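Long-range contact in putative N-acetylmuramoyl-L-alanine amidase (Neisseria meningitidis MC58, PDB 3CZX), which probably hydrolyses the link between N-acetylmuramoyl residues and L-amino acid residues in cell-wall glycopeptides, as a zinc-dependent amidase: residues A19-M33 and P146-K159. Sequence-based numbering, arbitrary orientation.
Sequences AVNGSDREADLAQDM and PFFISNDTDLALFK. With ZN (zinc ion), chain E.
Asn21 ND2 is gripped by two acceptors of 146-159. It donates to Ile149 O at 2.8 Å and to Asp152 OD1 at 2.9 Å. Both bonds are nearly straight and lie in the amide plane, which fixes the rotation of the amide. CG of Asn21 stands anti to the backbone N (chi1 -176°), and this carries the amide from the hairpin turn to the start of helix 152-177. Lys85 makes a salt bridge with the same Asp152 OD1. Lys159 NZ meets the syn lone pair of Asp24 OD2 at 2.7 Å. Across the dimer interface, Asp24 OD1 pairs with Lys159 of the second subunit.

Beside these polar bonds the contact is apolar. Ile149 extends CD1 to Leu29 CD1, 3.5 Å away, while its CG2 branch touches Ala19 CB. Leu29 CD1 also lies at the edge of the Phe147 ring, and its CD2 branch reaches Phe158 CE2. Met33, a selenomethionine, lays SE against Pro146 CG at 3.8 Å and makes an oblique Met-aromatic contact with Phe158.

Glu26 OE2 binds zinc at 2.1 Å, with His12 and His78. Its OE1 accepts from Ala19 N, which holds the zinc-binding carboxylate against the residue just before the hairpin.

The hairpin of strands 20-21 and 24-25 and the first turns of helix 26-45 thus pack on the loop after strand 142-145 and on the start of helix 152-177.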
# COMPACT_ATOMS: atom_id res chain seq x y z
N ALA A 19 -16.89 3.85 -5.87
CA ALA A 19 -17.58 2.58 -5.62
C ALA A 19 -17.01 1.92 -4.38
O ALA A 19 -15.85 2.16 -4.01
CB ALA A 19 -17.51 1.66 -6.83
N VAL A 20 -17.87 1.17 -3.69
CA VAL A 20 -17.52 0.47 -2.46
C VAL A 20 -17.95 -0.98 -2.58
O VAL A 20 -18.96 -1.29 -3.20
CB VAL A 20 -18.11 1.15 -1.16
CG1 VAL A 20 -17.68 2.64 -1.08
CG2 VAL A 20 -19.64 0.99 -1.06
N ASN A 21 -17.16 -1.89 -2.00
CA ASN A 21 -17.52 -3.27 -1.88
C ASN A 21 -17.12 -3.66 -0.46
O ASN A 21 -15.95 -3.86 -0.16
CB ASN A 21 -16.82 -4.12 -2.96
CG ASN A 21 -17.23 -5.59 -2.93
OD1 ASN A 21 -17.77 -6.10 -1.93
ND2 ASN A 21 -16.95 -6.31 -4.01
N GLY A 22 -18.09 -3.74 0.44
CA GLY A 22 -17.75 -3.94 1.85
C GLY A 22 -16.97 -2.76 2.36
O GLY A 22 -17.36 -1.59 2.13
N SER A 23 -15.86 -3.03 3.05
CA SER A 23 -14.99 -1.95 3.52
C SER A 23 -13.89 -1.61 2.52
O SER A 23 -13.02 -0.80 2.84
CB SER A 23 -14.41 -2.24 4.91
OG SER A 23 -13.67 -3.43 4.90
N ASP A 24 -13.93 -2.23 1.34
CA ASP A 24 -13.06 -1.81 0.25
C ASP A 24 -13.67 -0.64 -0.51
O ASP A 24 -14.79 -0.73 -1.01
CB ASP A 24 -12.81 -2.99 -0.69
CG ASP A 24 -12.04 -4.11 0.00
OD1 ASP A 24 -11.05 -3.82 0.69
OD2 ASP A 24 -12.42 -5.27 -0.15
N ARG A 25 -12.90 0.44 -0.61
CA ARG A 25 -13.36 1.66 -1.28
C ARG A 25 -12.48 1.99 -2.47
O ARG A 25 -11.25 2.00 -2.34
CB ARG A 25 -13.30 2.84 -0.34
CG ARG A 25 -14.07 2.66 1.00
CD ARG A 25 -14.24 4.01 1.69
NE ARG A 25 -12.97 4.67 1.93
CZ ARG A 25 -12.83 5.94 2.33
NH1 ARG A 25 -13.88 6.74 2.55
NH2 ARG A 25 -11.61 6.43 2.47
N GLU A 26 -13.11 2.36 -3.57
CA GLU A 26 -12.38 2.79 -4.77
C GLU A 26 -11.31 3.83 -4.46
O GLU A 26 -10.19 3.75 -4.95
CB GLU A 26 -13.34 3.33 -5.84
CG GLU A 26 -12.64 3.80 -7.14
CD GLU A 26 -13.58 4.15 -8.25
OE1 GLU A 26 -14.81 4.06 -8.04
OE2 GLU A 26 -13.08 4.48 -9.36
N ALA A 27 -11.64 4.80 -3.64
CA ALA A 27 -10.71 5.89 -3.33
C ALA A 27 -9.42 5.34 -2.72
O ALA A 27 -8.32 5.87 -2.97
CB ALA A 27 -11.34 6.87 -2.38
N ASP A 28 -9.56 4.29 -1.92
CA ASP A 28 -8.43 3.73 -1.17
C ASP A 28 -7.62 2.89 -2.12
O ASP A 28 -6.38 2.89 -2.04
CB ASP A 28 -8.95 2.89 0.00
CG ASP A 28 -9.75 3.72 1.02
OD1 ASP A 28 -9.57 4.96 1.07
OD2 ASP A 28 -10.54 3.11 1.77
N LEU A 29 -8.29 2.09 -2.95
CA LEU A 29 -7.58 1.24 -3.94
C LEU A 29 -6.83 2.12 -4.95
O LEU A 29 -5.68 1.79 -5.37
CB LEU A 29 -8.56 0.28 -4.65
CG LEU A 29 -9.31 -0.71 -3.75
CD1 LEU A 29 -10.50 -1.42 -4.48
CD2 LEU A 29 -8.33 -1.71 -3.18
N ALA A 30 -7.44 3.24 -5.35
CA ALA A 30 -6.82 4.15 -6.30
C ALA A 30 -5.59 4.85 -5.69
O ALA A 30 -4.55 5.00 -6.36
CB ALA A 30 -7.87 5.17 -6.81
N GLN A 31 -5.69 5.29 -4.44
CA GLN A 31 -4.57 5.82 -3.68
C GLN A 31 -3.42 4.80 -3.67
O GLN A 31 -2.28 5.17 -3.93
CB GLN A 31 -5.02 6.17 -2.25
CG GLN A 31 -3.93 6.46 -1.28
CD GLN A 31 -4.44 6.77 0.10
OE1 GLN A 31 -5.46 6.21 0.51
NE2 GLN A 31 -3.76 7.67 0.82
N ASP A 32 -3.71 3.54 -3.38
CA ASP A 32 -2.66 2.52 -3.33
C ASP A 32 -2.01 2.40 -4.70
O ASP A 32 -0.78 2.35 -4.82
CB ASP A 32 -3.18 1.14 -2.95
CG ASP A 32 -3.39 0.97 -1.45
OD1 ASP A 32 -2.95 1.86 -0.69
OD2 ASP A 32 -4.01 -0.06 -1.09
N MSE A 33 -2.83 2.30 -5.76
CA MSE A 33 -2.25 2.15 -7.10
C MSE A 33 -1.34 3.30 -7.45
O MSE A 33 -0.21 3.07 -7.94
CB MSE A 33 -3.33 1.97 -8.16
CG MSE A 33 -4.04 0.67 -8.04
SE MSE A 33 -5.34 0.28 -9.47
CE MSE A 33 -6.96 0.80 -8.51
N PRO A 146 -8.26 -0.99 -14.07
CA PRO A 146 -7.76 -2.37 -14.22
C PRO A 146 -8.74 -3.49 -13.84
O PRO A 146 -8.58 -4.59 -14.36
CB PRO A 146 -6.54 -2.40 -13.31
CG PRO A 146 -6.28 -1.08 -12.87
CD PRO A 146 -7.46 -0.19 -13.15
N PHE A 147 -9.71 -3.23 -12.97
CA PHE A 147 -10.65 -4.28 -12.57
C PHE A 147 -11.93 -3.67 -12.01
O PHE A 147 -11.97 -2.49 -11.72
CB PHE A 147 -10.02 -5.25 -11.55
CG PHE A 147 -9.75 -4.63 -10.21
CD1 PHE A 147 -10.64 -4.73 -9.17
CD2 PHE A 147 -8.61 -3.88 -10.02
CE1 PHE A 147 -10.38 -4.11 -7.94
CE2 PHE A 147 -8.33 -3.29 -8.80
CZ PHE A 147 -9.24 -3.38 -7.78
N PHE A 148 -12.93 -4.53 -11.88
CA PHE A 148 -14.23 -4.17 -11.34
C PHE A 148 -14.18 -4.45 -9.85
O PHE A 148 -14.03 -5.60 -9.43
CB PHE A 148 -15.32 -5.04 -11.97
CG PHE A 148 -15.73 -4.62 -13.35
CD1 PHE A 148 -16.96 -4.04 -13.57
CD2 PHE A 148 -14.87 -4.80 -14.42
CE1 PHE A 148 -17.32 -3.64 -14.85
CE2 PHE A 148 -15.23 -4.40 -15.70
CZ PHE A 148 -16.47 -3.83 -15.90
N ILE A 149 -14.36 -3.40 -9.04
CA ILE A 149 -14.41 -3.54 -7.61
C ILE A 149 -15.59 -4.40 -7.19
O ILE A 149 -15.56 -5.01 -6.11
CB ILE A 149 -14.44 -2.17 -6.91
CG1 ILE A 149 -14.04 -2.30 -5.45
CG2 ILE A 149 -15.82 -1.47 -7.07
CD1 ILE A 149 -13.98 -0.97 -4.73
N SER A 150 -16.60 -4.41 -8.05
CA SER A 150 -17.81 -5.22 -7.85
C SER A 150 -17.61 -6.72 -8.10
O SER A 150 -18.47 -7.54 -7.75
CB SER A 150 -18.94 -4.63 -8.69
OG SER A 150 -18.51 -4.45 -10.01
N ASN A 151 -16.50 -7.12 -8.73
CA ASN A 151 -16.17 -8.50 -8.92
C ASN A 151 -15.41 -9.05 -7.71
O ASN A 151 -14.24 -8.76 -7.55
CB ASN A 151 -15.35 -8.68 -10.21
CG ASN A 151 -15.24 -10.12 -10.62
OD1 ASN A 151 -14.67 -10.96 -9.91
ND2 ASN A 151 -15.85 -10.45 -11.74
N ASP A 152 -16.09 -9.80 -6.83
CA ASP A 152 -15.45 -10.22 -5.60
C ASP A 152 -14.15 -11.02 -5.81
O ASP A 152 -13.17 -10.86 -5.04
CB ASP A 152 -16.40 -11.08 -4.74
CG ASP A 152 -17.58 -10.33 -4.24
OD1 ASP A 152 -17.66 -9.09 -4.32
OD2 ASP A 152 -18.47 -11.02 -3.69
N THR A 153 -14.16 -11.92 -6.79
CA THR A 153 -13.01 -12.77 -7.11
C THR A 153 -11.84 -11.93 -7.63
O THR A 153 -10.70 -12.08 -7.14
CB THR A 153 -13.39 -13.86 -8.16
OG1 THR A 153 -14.32 -14.78 -7.54
CG2 THR A 153 -12.15 -14.64 -8.63
N ASP A 154 -12.10 -11.05 -8.59
CA ASP A 154 -11.01 -10.18 -9.11
C ASP A 154 -10.45 -9.23 -8.03
O ASP A 154 -9.26 -9.00 -7.93
CB ASP A 154 -11.49 -9.33 -10.28
CG ASP A 154 -11.96 -10.14 -11.46
OD1 ASP A 154 -11.63 -11.34 -11.55
OD2 ASP A 154 -12.69 -9.55 -12.28
N LEU A 155 -11.35 -8.70 -7.21
CA LEU A 155 -10.96 -7.85 -6.11
C LEU A 155 -10.07 -8.61 -5.11
O LEU A 155 -9.05 -8.08 -4.61
CB LEU A 155 -12.20 -7.28 -5.40
CG LEU A 155 -11.95 -6.50 -4.10
CD1 LEU A 155 -11.00 -5.30 -4.23
CD2 LEU A 155 -13.25 -6.07 -3.46
N ALA A 156 -10.42 -9.85 -4.80
CA ALA A 156 -9.56 -10.68 -3.93
C ALA A 156 -8.18 -10.86 -4.54
O ALA A 156 -7.18 -10.82 -3.82
CB ALA A 156 -10.19 -12.05 -3.66
N LEU A 157 -8.12 -11.11 -5.84
CA LEU A 157 -6.82 -11.29 -6.52
C LEU A 157 -6.01 -10.03 -6.43
O LEU A 157 -4.81 -10.10 -6.14
CB LEU A 157 -7.03 -11.70 -7.99
CG LEU A 157 -5.71 -12.10 -8.66
CD1 LEU A 157 -5.18 -13.37 -8.05
CD2 LEU A 157 -6.01 -12.32 -10.13
N PHE A 158 -6.66 -8.89 -6.66
CA PHE A 158 -5.99 -7.59 -6.58
C PHE A 158 -5.42 -7.42 -5.18
O PHE A 158 -4.28 -7.05 -5.04
CB PHE A 158 -6.87 -6.41 -6.91
CG PHE A 158 -6.17 -5.08 -6.76
CD1 PHE A 158 -5.26 -4.65 -7.70
CD2 PHE A 158 -6.35 -4.29 -5.63
CE1 PHE A 158 -4.59 -3.42 -7.55
CE2 PHE A 158 -5.67 -3.08 -5.50
CZ PHE A 158 -4.78 -2.67 -6.48
N LYS A 159 -6.25 -7.64 -4.17
CA LYS A 159 -5.81 -7.40 -2.79
C LYS A 159 -4.61 -8.25 -2.39
O LYS A 159 -3.77 -7.78 -1.62
CB LYS A 159 -6.99 -7.60 -1.81
CG LYS A 159 -8.07 -6.57 -1.92
CD LYS A 159 -9.39 -6.93 -1.22
CE LYS A 159 -9.31 -6.90 0.24
NZ LYS A 159 -10.68 -7.14 0.85
ZN ZN E . -14.05 6.02 -10.50
O HOH W 1 -15.59 7.26 -11.66
O HOH W 2 -14.49 4.62 -12.15